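Local coordinates for protein ten1 (Schizosaccharomyces pombe, PDB 3KF6) that is required for telomere maintenance, pairing with Stn1 as a small OB-fold protein and binding single-stranded telomeric DNA, at residues N16-K19 against D20-L24; K72-D75 against G76-D79; N90-R93 against Y94-M97; V98-R101 against Q102-D105. All blocks are in the same frame, centred on the assembly; numbering follows the deposited sequence.

How the contacts relate
All four contacts are local, and they come in order along the chain. Contact 1 is the turn leading into strand 23-34, and contact 2 is the hairpin between strands 65-74 and 77-85. Their centres lie about 7 Å apart in the curled sheet of the OB fold and they touch directly, the charges of Asp20 and Lys72 meeting between them. Contacts 3 and 4 divide the C-terminal helix 91-103, their centres about 12 Å apart. Contacts 2 and 3 sit on opposite sides of the chain's centre, about 24 Å apart. Contacts 1 and 2 thus belong to neighbouring strands of the sheet, contacts 3 and 4 to the helix that packs against Stn1, as expected of an Rpa3-like partner.

Contact 1 of 4, residues N16-K19 against D20-L24; sequences NDCK and DGQKL
Lys19 and Gln22 close a type II beta turn. The backbone N of Gln22 gives a hydrogen bond of 3.2 Å to Lys19 O, with an angle of 150° at the hydrogen. Gly21 takes the third position with a positive phi of 95°, where a side chain would be pressed against the carbonyl oxygen of Asp20.

The other touches described here are packing. Gln22 reaches back across the turn because its CG stands anti to the backbone N (chi1 -176°) and the chain runs on extended, bringing CD to 3.8 Å from Cys18 CB. Its root is close-packed too, with Gln22 CB only 3.0 Å from Lys19 O. On the buried side, Cys18 SG rests 3.9 Å from Leu24 CD2, one sulfur against one methyl branch. Trimming Gln22 to an alanine here would probably uncover the flank of Cys18 and open a gap between it and the turn.

Charge enters from outside: Asp20 OD1 makes a salt bridge with Lys72 NZ.

The turn leads the chain from the loop after strand 8-9 into strand 23-34. Cys18 and Leu24 both pack on Ile10 and on Lys8 of strand 8-9, while the backbones of Gly21 and Gln22 bond to Lys72, placing the turn beside the end of strand 65-74.

Contact 2 of 4, residues K72-D75 against G76-D79; sequences KRQD and GIVD
Arg73 lays its side chain over Ile77 and finishes on the carboxylate of Asp79. From the start it is in contact: CB of Arg73 is 3.2 Å from CG2 of Ile77. CG follows, anti to the backbone N (chi1 177°), and touches both Ile77 CG2 and Asp79 OD2. Arg73 CD then lies 3.5 Å from Ile77 CD1, and a bend at chi3 turns the guanidinium so that this methyl sits over one face, offset toward the rim. The fit is tight, with CD1 3.1 Å above the plane. At the edge, two nitrogens grip Asp79 side-on, one to each oxygen: Arg73 NE to OD2 at 3.3 Å and Arg73 NH2 to OD1 at 2.9 Å. Both bonds are nearly straight and lie close to the guanidinium plane, although the two flat groups are tilted 36° from each other. NH2 has a second acidic partner in Asp50 of strand 45-50, so that nitrogen is shared by two carboxylates.

Lys72 starts out on the face it shares with Val78, opposite Gln74 and Ile77; its NZ makes salt bridges with Asp75 OD1 and Asp20 OD1. Gln74 CG meets Ile77 CG2.

The backbone explains the crowding round Ile77. Its O accepts from Arg73 N at 2.9 Å, and its N donates to Gln74 O at 3.0 Å. Arg73 and Gln74 therefore both face one residue: a classic beta bulge, next to the type II turn that closes this antiparallel OB-fold hairpin.

Contact 3 of 4, residues N90-R93 against Y94-M97; sequences NLPR and YRQM
Arg93 and Gln96 pair one turn apart at the start of the C-terminal helix, whose N-cap is Asn90. The capping bond runs from Arg93 N to Asn90 OD1 at 3.0 Å, and the first helical bond from Tyr94 N to Asn90 O.

Arg93 is bent at chi2 (-117°, away from a staggered value) and again at chi3, which brings it alongside Gln96, pointing the same way. Guanidinium and amide are nearly coplanar. Gln96 OE1 lies at the guanidinium edge and takes two bonds, from Arg93 NH2 at 2.8 Å on a lone pair and from Arg93 NE at 3.3 Å. Replacing Arg93 by a leucine would probably leave Gln96 OE1 without both donors and its amide freer to turn. Arg93 also packs on Trp133 of the Stn1 chain.

Tyr94 sends its ring away from the first turn, to Leu27 of strand 23-34 and Trp136 of Stn1; its CB stays 3.5 Å from Asn90 O.

Arg95 turns a face of its guanidinium to Pro92. The extended chain folds back along the helix, CG close to Pro92 O at 3.2 Å, until Pro92 CA sits 3.8 Å from the guanidinium plane, over its centre.

Contact 4 of 4, residues V98-R101 against Q102-D105; sequences VSER and QKCD
Val98 and Gln102 lie side by side on one face of helix 91-103, pointing the same way. In Gln102, chi1 of -64° sets CG beside the backbone N and 3.3 Å from Val98 O; the extended chain beyond it brings NE2 to 4.0 Å from Val98 CG1. The amide is gripped at both ends. NE2 gives hydrogen bonds to Gln14 OE1 and Leu9 O, and OE1 takes one from a water, 3.1 Å away, that is also bonded to Ser99 OG.

Lys103 follows the helix back over Ser99, its CG lying 3.3 Å from Ser99 O. This covers, with aliphatic carbon, a carbonyl that already accepts from the N of Lys103 and, weakly, from that of Gln102. The lysine's charge stays well apart from that of Glu100.

Glu100 and Cys104 meet on a further side of the helix. Glu100 is bent at chi2, and its OE2 comes to 3.6 Å from Cys104 SG. Between the same two residues runs the last regular helical bond, Cys104 N to Glu100 O at 2.8 Å. Cys104 then leaves the helical conformation, and a second water bridges the end of the helix by donating to Arg101 O (2.7 Å) and Cys104 O (2.9 Å).

In the fold, Val98 and Arg101 pack on Leu9 of strand 8-9, with Phe11 against Val98 and Ser99. Arg101 turns toward Stn1, bonding to Asp72 O and making a cation-pi contact with Trp136 of that chain, so this last part of the helix lies between the barrel of Ten1 and its partner.

Contact 1 of 4, residues N16-K19 against D20-L24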
ATOM      1  N   ASN B  16      -8.029 -15.365  10.941  1.00 28.70           N
ATOM      2  CA  ASN B  16      -8.843 -15.658  12.116  1.00 33.01           C
ATOM      3  C   ASN B  16      -8.286 -15.049  13.399  1.00 34.65           C
ATOM      4  O   ASN B  16      -8.889 -15.180  14.465  1.00 36.56           O
ATOM      5  CB  ASN B  16      -9.014 -17.170  12.283  1.00 35.05           C
ATOM      6  CG  ASN B  16      -9.792 -17.793  11.142  1.00 38.25           C
ATOM      7  OD1 ASN B  16     -10.764 -17.217  10.655  1.00 40.20           O
ATOM      8  ND2 ASN B  16      -9.374 -18.982  10.715  1.00 40.16           N
ATOM      9  N   ASP B  17      -7.134 -14.392  13.299  1.00 35.41           N
ATOM     10  CA  ASP B  17      -6.530 -13.738  14.455  1.00 36.43           C
ATOM     11  C   ASP B  17      -6.954 -12.275  14.469  1.00 35.78           C
ATOM     12  O   ASP B  17      -6.696 -11.555  15.433  1.00 36.58           O
ATOM     13  CB  ASP B  17      -4.999 -13.798  14.394  1.00 37.97           C
ATOM     14  CG  ASP B  17      -4.461 -15.205  14.514  1.00 40.90           C
ATOM     15  OD1 ASP B  17      -4.948 -15.948  15.385  1.00 42.32           O
ATOM     16  OD2 ASP B  17      -3.540 -15.563  13.748  1.00 42.97           O
ATOM     17  N   CYS B  18      -7.605 -11.837  13.396  1.00 35.06           N
ATOM     18  CA  CYS B  18      -8.036 -10.447  13.281  1.00 35.33           C
ATOM     19  C   CYS B  18      -9.510 -10.226  13.603  1.00 35.46           C
ATOM     20  O   CYS B  18     -10.306 -11.165  13.614  1.00 36.09           O
ATOM     21  CB  CYS B  18      -7.712  -9.924  11.879  1.00 34.98           C
ATOM     22  SG  CYS B  18      -5.959 -10.115  11.443  1.00 35.28           S
ATOM     23  N   LYS B  19      -9.861  -8.970  13.862  1.00 35.58           N
ATOM     24  CA  LYS B  19     -11.225  -8.585  14.219  1.00 36.43           C
ATOM     25  C   LYS B  19     -12.132  -8.354  13.017  1.00 35.90           C
ATOM     26  O   LYS B  19     -11.687  -7.877  11.971  1.00 35.74           O
ATOM     27  CB  LYS B  19     -11.191  -7.309  15.059  1.00 38.48           C
ATOM     28  CG  LYS B  19     -10.260  -7.378  16.257  1.00 41.29           C
ATOM     29  CD  LYS B  19     -10.152  -6.030  16.945  1.00 43.04           C
ATOM     30  CE  LYS B  19      -9.187  -6.089  18.112  1.00 44.70           C
ATOM     31  NZ  LYS B  19      -9.615  -7.097  19.125  1.00 45.33           N
ATOM     32  N   ASP B  20     -13.411  -8.680  13.175  1.00 34.95           N
ATOM     33  CA  ASP B  20     -14.376  -8.485  12.099  1.00 34.65           C
ATOM     34  C   ASP B  20     -14.492  -6.997  11.771  1.00 32.67           C
ATOM     35  O   ASP B  20     -14.504  -6.157  12.671  1.00 33.36           O
ATOM     36  CB  ASP B  20     -15.752  -9.027  12.498  1.00 36.95           C
ATOM     37  CG  ASP B  20     -15.743 -10.522  12.754  1.00 39.25           C
ATOM     38  OD1 ASP B  20     -14.917 -11.231  12.142  1.00 40.69           O
ATOM     39  OD2 ASP B  20     -16.574 -10.993  13.559  1.00 42.80           O
ATOM     40  N   GLY B  21     -14.575  -6.682  10.482  1.00 29.37           N
ATOM     41  CA  GLY B  21     -14.693  -5.301  10.046  1.00 28.01           C
ATOM     42  C   GLY B  21     -13.345  -4.690   9.701  1.00 26.12           C
ATOM     43  O   GLY B  21     -13.259  -3.622   9.102  1.00 27.63           O
ATOM     44  N   GLN B  22     -12.286  -5.384  10.081  1.00 25.77           N
ATOM     45  CA  GLN B  22     -10.928  -4.926   9.834  1.00 24.67           C
ATOM     46  C   GLN B  22     -10.539  -5.126   8.370  1.00 23.12           C
ATOM     47  O   GLN B  22     -10.827  -6.171   7.785  1.00 22.35           O
ATOM     48  CB  GLN B  22      -9.999  -5.711  10.750  1.00 27.90           C
ATOM     49  CG  GLN B  22      -8.552  -5.333  10.743  1.00 35.06           C
ATOM     50  CD  GLN B  22      -7.800  -6.132  11.780  1.00 38.44           C
ATOM     51  OE1 GLN B  22      -8.033  -5.985  12.980  1.00 40.02           O
ATOM     52  NE2 GLN B  22      -6.913  -7.005  11.325  1.00 40.88           N
ATOM     53  N   LYS B  23      -9.905  -4.118   7.776  1.00 19.91           N
ATOM     54  CA  LYS B  23      -9.470  -4.224   6.383  1.00 18.61           C
ATOM     55  C   LYS B  23      -8.181  -5.032   6.352  1.00 17.41           C
ATOM     56  O   LYS B  23      -7.245  -4.745   7.091  1.00 15.41           O
ATOM     57  CB  LYS B  23      -9.226  -2.845   5.780  1.00 16.09           C
ATOM     58  CG  LYS B  23      -8.778  -2.898   4.317  1.00 17.47           C
ATOM     59  CD  LYS B  23      -8.550  -1.504   3.740  1.00 16.66           C
ATOM     60  CE  LYS B  23      -9.837  -0.700   3.662  1.00 20.40           C
ATOM     61  NZ  LYS B  23      -9.612   0.674   3.125  1.00 20.10           N
ATOM     62  N   LEU B  24      -8.131  -6.031   5.473  1.00 17.20           N
ATOM     63  CA  LEU B  24      -6.972  -6.910   5.382  1.00 15.67           C
ATOM     64  C   LEU B  24      -6.461  -7.046   3.956  1.00 16.13           C
ATOM     65  O   LEU B  24      -7.231  -6.954   3.007  1.00 18.26           O
ATOM     66  CB  LEU B  24      -7.347  -8.314   5.866  1.00 18.22           C
ATOM     67  CG  LEU B  24      -8.105  -8.452   7.188  1.00 17.48           C
ATOM     68  CD1 LEU B  24      -8.594  -9.893   7.350  1.00 20.46           C
ATOM     69  CD2 LEU B  24      -7.191  -8.053   8.336  1.00 18.85           C
TER

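Contact 2 of 4, residues K72-D75 against G76-D79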
ATOM      1  N   LYS B  72     -12.862  -8.349   6.902  1.00 24.00           N
ATOM      2  CA  LYS B  72     -13.252  -9.598   7.537  1.00 26.67           C
ATOM      3  C   LYS B  72     -14.711  -9.497   7.975  1.00 28.73           C
ATOM      4  O   LYS B  72     -15.085  -8.563   8.687  1.00 30.02           O
ATOM      5  CB  LYS B  72     -12.355  -9.872   8.749  1.00 27.46           C
ATOM      6  CG  LYS B  72     -12.674 -11.156   9.504  1.00 29.19           C
ATOM      7  CD  LYS B  72     -11.550 -11.488  10.480  1.00 30.15           C
ATOM      8  CE  LYS B  72     -11.783 -12.803  11.211  1.00 31.99           C
ATOM      9  NZ  LYS B  72     -12.816 -12.676  12.269  1.00 35.77           N
ATOM     10  N   ARG B  73     -15.527 -10.452   7.536  1.00 28.97           N
ATOM     11  CA  ARG B  73     -16.947 -10.485   7.884  1.00 31.48           C
ATOM     12  C   ARG B  73     -17.112 -11.233   9.204  1.00 32.13           C
ATOM     13  O   ARG B  73     -17.827 -10.792  10.105  1.00 34.54           O
ATOM     14  CB  ARG B  73     -17.739 -11.193   6.781  1.00 30.48           C
ATOM     15  CG  ARG B  73     -19.220 -11.346   7.077  1.00 32.74           C
ATOM     16  CD  ARG B  73     -19.886 -12.315   6.108  1.00 33.09           C
ATOM     17  NE  ARG B  73     -19.853 -11.848   4.725  1.00 32.83           N
ATOM     18  CZ  ARG B  73     -20.387 -12.513   3.705  1.00 33.59           C
ATOM     19  NH1 ARG B  73     -20.994 -13.675   3.915  1.00 32.61           N
ATOM     20  NH2 ARG B  73     -20.320 -12.017   2.477  1.00 32.79           N
ATOM     21  N   GLN B  74     -16.440 -12.374   9.292  1.00 33.04           N
ATOM     22  CA  GLN B  74     -16.430 -13.228  10.473  1.00 34.69           C
ATOM     23  C   GLN B  74     -15.327 -14.246  10.206  1.00 34.56           C
ATOM     24  O   GLN B  74     -14.739 -14.245   9.122  1.00 33.95           O
ATOM     25  CB  GLN B  74     -17.786 -13.925  10.668  1.00 36.27           C
ATOM     26  CG  GLN B  74     -18.248 -14.752   9.488  1.00 37.83           C
ATOM     27  CD  GLN B  74     -19.567 -15.453   9.738  1.00 40.37           C
ATOM     28  OE1 GLN B  74     -19.648 -16.374  10.550  1.00 42.50           O
ATOM     29  NE2 GLN B  74     -20.611 -15.016   9.042  1.00 41.03           N
ATOM     30  N   ASP B  75     -15.026 -15.108  11.170  1.00 34.93           N
ATOM     31  CA  ASP B  75     -13.966 -16.083  10.955  1.00 35.66           C
ATOM     32  C   ASP B  75     -14.147 -16.840   9.643  1.00 35.21           C
ATOM     33  O   ASP B  75     -15.242 -17.305   9.324  1.00 36.03           O
ATOM     34  CB  ASP B  75     -13.891 -17.079  12.115  1.00 38.14           C
ATOM     35  CG  ASP B  75     -13.422 -16.436  13.407  1.00 41.43           C
ATOM     36  OD1 ASP B  75     -12.463 -15.635  13.363  1.00 41.92           O
ATOM     37  OD2 ASP B  75     -14.003 -16.741  14.469  1.00 43.40           O
ATOM     38  N   GLY B  76     -13.062 -16.935   8.879  1.00 33.70           N
ATOM     39  CA  GLY B  76     -13.081 -17.650   7.614  1.00 31.69           C
ATOM     40  C   GLY B  76     -13.772 -17.002   6.426  1.00 30.08           C
ATOM     41  O   GLY B  76     -13.834 -17.608   5.355  1.00 29.75           O
ATOM     42  N   ILE B  77     -14.282 -15.784   6.585  1.00 26.91           N
ATOM     43  CA  ILE B  77     -14.968 -15.122   5.478  1.00 27.08           C
ATOM     44  C   ILE B  77     -14.547 -13.663   5.323  1.00 25.77           C
ATOM     45  O   ILE B  77     -14.543 -12.893   6.284  1.00 26.70           O
ATOM     46  CB  ILE B  77     -16.505 -15.204   5.658  1.00 28.64           C
ATOM     47  CG1 ILE B  77     -17.223 -14.810   4.363  1.00 28.54           C
ATOM     48  CG2 ILE B  77     -16.935 -14.316   6.794  1.00 32.57           C
ATOM     49  CD1 ILE B  77     -17.217 -13.335   4.049  1.00 32.59           C
ATOM     50  N   VAL B  78     -14.200 -13.295   4.095  1.00 23.27           N
ATOM     51  CA  VAL B  78     -13.760 -11.944   3.781  1.00 21.36           C
ATOM     52  C   VAL B  78     -14.574 -11.331   2.646  1.00 22.31           C
ATOM     53  O   VAL B  78     -14.781 -11.964   1.608  1.00 22.19           O
ATOM     54  CB  VAL B  78     -12.269 -11.931   3.353  1.00 20.80           C
ATOM     55  CG1 VAL B  78     -11.896 -10.557   2.815  1.00 20.18           C
ATOM     56  CG2 VAL B  78     -11.374 -12.311   4.529  1.00 20.36           C
ATOM     57  N   ASP B  79     -15.039 -10.104   2.850  1.00 22.44           N
ATOM     58  CA  ASP B  79     -15.787  -9.384   1.824  1.00 22.87           C
ATOM     59  C   ASP B  79     -14.751  -8.639   0.987  1.00 22.04           C
ATOM     60  O   ASP B  79     -14.110  -7.704   1.468  1.00 22.64           O
ATOM     61  CB  ASP B  79     -16.763  -8.389   2.460  1.00 26.10           C
ATOM     62  CG  ASP B  79     -18.050  -9.046   2.917  1.00 30.26           C
ATOM     63  OD1 ASP B  79     -18.743  -9.643   2.065  1.00 34.05           O
ATOM     64  OD2 ASP B  79     -18.371  -8.964   4.121  1.00 34.16           O
TER

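Contact 3 of 4, residues N90-R93 against Y94-M97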
ATOM      1  N   ASN B  90       7.289 -13.800  -6.645  1.00 21.38           N
ATOM      2  CA  ASN B  90       8.266 -14.657  -5.990  1.00 21.53           C
ATOM      3  C   ASN B  90       7.687 -14.913  -4.597  1.00 20.40           C
ATOM      4  O   ASN B  90       7.878 -14.110  -3.687  1.00 18.88           O
ATOM      5  CB  ASN B  90       9.600 -13.913  -5.882  1.00 23.03           C
ATOM      6  CG  ASN B  90      10.707 -14.771  -5.301  1.00 24.96           C
ATOM      7  OD1 ASN B  90      10.506 -15.482  -4.323  1.00 23.41           O
ATOM      8  ND2 ASN B  90      11.890 -14.689  -5.896  1.00 28.78           N
ATOM      9  N   LEU B  91       6.965 -16.020  -4.434  1.00 20.07           N
ATOM     10  CA  LEU B  91       6.345 -16.335  -3.153  1.00 22.05           C
ATOM     11  C   LEU B  91       7.294 -16.337  -1.960  1.00 22.21           C
ATOM     12  O   LEU B  91       6.975 -15.776  -0.911  1.00 21.71           O
ATOM     13  CB  LEU B  91       5.607 -17.680  -3.225  1.00 24.50           C
ATOM     14  CG  LEU B  91       4.245 -17.656  -3.925  1.00 28.03           C
ATOM     15  CD1 LEU B  91       3.647 -19.063  -3.944  1.00 30.55           C
ATOM     16  CD2 LEU B  91       3.313 -16.697  -3.193  1.00 29.77           C
ATOM     17  N   PRO B  92       8.475 -16.963  -2.098  1.00 21.38           N
ATOM     18  CA  PRO B  92       9.398 -16.977  -0.960  1.00 21.76           C
ATOM     19  C   PRO B  92       9.811 -15.584  -0.491  1.00 18.50           C
ATOM     20  O   PRO B  92       9.875 -15.329   0.713  1.00 20.03           O
ATOM     21  CB  PRO B  92      10.578 -17.794  -1.483  1.00 22.83           C
ATOM     22  CG  PRO B  92       9.917 -18.745  -2.444  1.00 24.25           C
ATOM     23  CD  PRO B  92       8.972 -17.825  -3.185  1.00 22.36           C
ATOM     24  N   ARG B  93      10.092 -14.688  -1.434  1.00 18.57           N
ATOM     25  CA  ARG B  93      10.501 -13.333  -1.075  1.00 16.92           C
ATOM     26  C   ARG B  93       9.306 -12.560  -0.531  1.00 16.65           C
ATOM     27  O   ARG B  93       9.432 -11.789   0.423  1.00 16.78           O
ATOM     28  CB  ARG B  93      11.108 -12.614  -2.286  1.00 19.07           C
ATOM     29  CG  ARG B  93      12.277 -13.371  -2.916  1.00 23.37           C
ATOM     30  CD  ARG B  93      13.609 -12.635  -2.871  1.00 29.93           C
ATOM     31  NE  ARG B  93      14.115 -12.421  -1.519  1.00 29.44           N
ATOM     32  CZ  ARG B  93      15.403 -12.239  -1.220  1.00 29.11           C
ATOM     33  NH1 ARG B  93      16.325 -12.251  -2.172  1.00 32.11           N
ATOM     34  NH2 ARG B  93      15.770 -12.030   0.035  1.00 26.88           N
ATOM     35  N   TYR B  94       8.139 -12.765  -1.134  1.00 16.57           N
ATOM     36  CA  TYR B  94       6.940 -12.093  -0.649  1.00 15.92           C
ATOM     37  C   TYR B  94       6.631 -12.475   0.803  1.00 16.77           C
ATOM     38  O   TYR B  94       6.378 -11.604   1.640  1.00 17.20           O
ATOM     39  CB  TYR B  94       5.740 -12.429  -1.541  1.00 15.56           C
ATOM     40  CG  TYR B  94       4.411 -12.016  -0.948  1.00 17.41           C
ATOM     41  CD1 TYR B  94       3.668 -12.905  -0.175  1.00 15.43           C
ATOM     42  CD2 TYR B  94       3.916 -10.724  -1.120  1.00 16.48           C
ATOM     43  CE1 TYR B  94       2.472 -12.523   0.416  1.00 18.90           C
ATOM     44  CE2 TYR B  94       2.714 -10.329  -0.533  1.00 16.66           C
ATOM     45  CZ  TYR B  94       2.000 -11.238   0.234  1.00 15.35           C
ATOM     46  OH  TYR B  94       0.817 -10.857   0.824  1.00 17.76           O
ATOM     47  N   ARG B  95       6.652 -13.767   1.123  1.00 16.74           N
ATOM     48  CA  ARG B  95       6.348 -14.144   2.497  1.00 18.14           C
ATOM     49  C   ARG B  95       7.424 -13.652   3.459  1.00 17.08           C
ATOM     50  O   ARG B  95       7.126 -13.294   4.593  1.00 17.84           O
ATOM     51  CB  ARG B  95       6.139 -15.659   2.629  1.00 22.49           C
ATOM     52  CG  ARG B  95       7.300 -16.537   2.270  1.00 28.80           C
ATOM     53  CD  ARG B  95       6.924 -17.984   2.571  1.00 32.84           C
ATOM     54  NE  ARG B  95       8.065 -18.877   2.460  1.00 39.02           N
ATOM     55  CZ  ARG B  95       8.257 -19.739   1.470  1.00 36.93           C
ATOM     56  NH1 ARG B  95       7.376 -19.846   0.482  1.00 37.81           N
ATOM     57  NH2 ARG B  95       9.338 -20.498   1.476  1.00 41.61           N
ATOM     58  N   GLN B  96       8.668 -13.613   2.994  1.00 16.85           N
ATOM     59  CA  GLN B  96       9.768 -13.128   3.820  1.00 17.55           C
ATOM     60  C   GLN B  96       9.503 -11.677   4.221  1.00 17.66           C
ATOM     61  O   GLN B  96       9.635 -11.313   5.386  1.00 18.05           O
ATOM     62  CB  GLN B  96      11.089 -13.225   3.054  1.00 17.84           C
ATOM     63  CG  GLN B  96      12.276 -12.522   3.727  1.00 19.38           C
ATOM     64  CD  GLN B  96      13.560 -12.646   2.921  1.00 18.73           C
ATOM     65  OE1 GLN B  96      13.559 -12.471   1.706  1.00 22.81           O
ATOM     66  NE2 GLN B  96      14.665 -12.935   3.602  1.00 25.26           N
ATOM     67  N   MET B  97       9.101 -10.851   3.258  1.00 17.11           N
ATOM     68  CA  MET B  97       8.840  -9.446   3.550  1.00 17.31           C
ATOM     69  C   MET B  97       7.581  -9.211   4.380  1.00 16.72           C
ATOM     70  O   MET B  97       7.542  -8.283   5.183  1.00 18.52           O
ATOM     71  CB  MET B  97       8.773  -8.625   2.259  1.00 17.10           C
ATOM     72  CG  MET B  97      10.057  -8.653   1.437  1.00 20.56           C
ATOM     73  SD  MET B  97      11.574  -8.413   2.408  1.00 20.83           S
ATOM     74  CE  MET B  97      12.752  -9.323   1.390  1.00 23.82           C
TER

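Contact 4 of 4, residues V98-R101 against Q102-D105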
ATOM      1  N   VAL B  98       6.546 -10.027   4.184  1.00 16.71           N
ATOM      2  CA  VAL B  98       5.327  -9.869   4.968  1.00 15.59           C
ATOM      3  C   VAL B  98       5.685 -10.142   6.424  1.00 16.93           C
ATOM      4  O   VAL B  98       5.255  -9.424   7.321  1.00 17.49           O
ATOM      5  CB  VAL B  98       4.214 -10.864   4.548  1.00 17.35           C
ATOM      6  CG1 VAL B  98       3.070 -10.827   5.561  1.00 16.25           C
ATOM      7  CG2 VAL B  98       3.691 -10.507   3.170  1.00 14.79           C
ATOM      8  N   SER B  99       6.469 -11.191   6.644  1.00 18.68           N
ATOM      9  CA  SER B  99       6.890 -11.550   7.990  1.00 18.50           C
ATOM     10  C   SER B  99       7.757 -10.460   8.600  1.00 17.89           C
ATOM     11  O   SER B  99       7.545 -10.074   9.743  1.00 18.85           O
ATOM     12  CB  SER B  99       7.659 -12.874   7.985  1.00 21.88           C
ATOM     13  OG  SER B  99       6.775 -13.965   7.824  1.00 27.26           O
ATOM     14  N   GLU B 100       8.720  -9.955   7.832  1.00 18.61           N
ATOM     15  CA  GLU B 100       9.601  -8.905   8.337  1.00 19.31           C
ATOM     16  C   GLU B 100       8.832  -7.647   8.716  1.00 19.14           C
ATOM     17  O   GLU B 100       9.110  -7.027   9.739  1.00 19.90           O
ATOM     18  CB  GLU B 100      10.677  -8.556   7.306  1.00 21.35           C
ATOM     19  CG  GLU B 100      11.799  -9.560   7.219  1.00 27.07           C
ATOM     20  CD  GLU B 100      12.441  -9.812   8.573  1.00 27.46           C
ATOM     21  OE1 GLU B 100      12.199 -10.891   9.152  1.00 32.09           O
ATOM     22  OE2 GLU B 100      13.174  -8.925   9.062  1.00 31.76           O
ATOM     23  N   ARG B 101       7.864  -7.265   7.891  1.00 18.91           N
ATOM     24  CA  ARG B 101       7.081  -6.073   8.191  1.00 18.77           C
ATOM     25  C   ARG B 101       6.292  -6.204   9.485  1.00 19.42           C
ATOM     26  O   ARG B 101       6.046  -5.213  10.163  1.00 21.45           O
ATOM     27  CB  ARG B 101       6.123  -5.745   7.041  1.00 17.78           C
ATOM     28  CG  ARG B 101       6.833  -5.235   5.814  1.00 19.07           C
ATOM     29  CD  ARG B 101       5.866  -4.596   4.859  1.00 17.74           C
ATOM     30  NE  ARG B 101       5.151  -3.478   5.477  1.00 18.51           N
ATOM     31  CZ  ARG B 101       4.283  -2.710   4.827  1.00 18.74           C
ATOM     32  NH1 ARG B 101       4.031  -2.937   3.545  1.00 16.62           N
ATOM     33  NH2 ARG B 101       3.652  -1.728   5.462  1.00 17.22           N
ATOM     34  N   GLN B 102       5.887  -7.422   9.828  1.00 19.80           N
ATOM     35  CA  GLN B 102       5.129  -7.636  11.056  1.00 21.02           C
ATOM     36  C   GLN B 102       6.065  -7.624  12.261  1.00 23.42           C
ATOM     37  O   GLN B 102       5.675  -7.222  13.359  1.00 25.54           O
ATOM     38  CB  GLN B 102       4.375  -8.977  10.997  1.00 19.73           C
ATOM     39  CG  GLN B 102       3.321  -9.038   9.907  1.00 18.93           C
ATOM     40  CD  GLN B 102       2.564 -10.358   9.880  1.00 20.21           C
ATOM     41  OE1 GLN B 102       2.989 -11.355  10.466  1.00 22.45           O
ATOM     42  NE2 GLN B 102       1.441 -10.373   9.177  1.00 20.07           N
ATOM     43  N   LYS B 103       7.309  -8.039  12.042  1.00 25.18           N
ATOM     44  CA  LYS B 103       8.292  -8.114  13.121  1.00 29.31           C
ATOM     45  C   LYS B 103       9.128  -6.852  13.358  1.00 32.60           C
ATOM     46  O   LYS B 103       9.570  -6.610  14.485  1.00 34.18           O
ATOM     47  CB  LYS B 103       9.222  -9.305  12.880  1.00 29.40           C
ATOM     48  CG  LYS B 103       8.492 -10.645  12.830  1.00 31.54           C
ATOM     49  CD  LYS B 103       9.431 -11.776  12.432  1.00 33.97           C
ATOM     50  CE  LYS B 103       8.677 -13.087  12.256  1.00 35.42           C
ATOM     51  NZ  LYS B 103       8.060 -13.570  13.525  1.00 37.78           N
ATOM     52  N   CYS B 104       9.352  -6.056  12.311  1.00 35.49           N
ATOM     53  CA  CYS B 104      10.142  -4.827  12.443  1.00 38.33           C
ATOM     54  C   CYS B 104       9.237  -3.647  12.788  1.00 41.07           C
ATOM     55  O   CYS B 104       8.161  -3.483  12.209  1.00 41.19           O
ATOM     56  CB  CYS B 104      10.906  -4.541  11.148  1.00 37.16           C
ATOM     57  SG  CYS B 104      11.994  -5.886  10.639  1.00 35.48           S
ATOM     58  N   ASP B 105       9.665  -2.821  13.736  1.00 44.55           N
ATOM     59  CA  ASP B 105       8.856  -1.674  14.150  1.00 48.02           C
ATOM     60  C   ASP B 105       8.749  -0.526  13.137  1.00 49.11           C
ATOM     61  O   ASP B 105       9.404  -0.564  12.075  1.00 49.38           O
ATOM     62  CB  ASP B 105       9.392  -1.086  15.448  1.00 50.03           C
ATOM     63  CG  ASP B 105       8.909  -1.835  16.674  1.00 52.34           C
ATOM     64  OD1 ASP B 105       7.886  -2.534  16.549  1.00 54.84           O
ATOM     65  OD2 ASP B 105       9.538  -1.739  17.756  1.00 54.16           O
ATOM     66  OXT ASP B 105       8.011   0.438  13.440  1.00 51.00           O
TER
HETATM   67  O   HOH W   1       5.273 -13.506  10.601  1.00 44.68           O
HETATM   68  O   HOH W   2       5.270  -3.841  12.297  1.00 49.30           O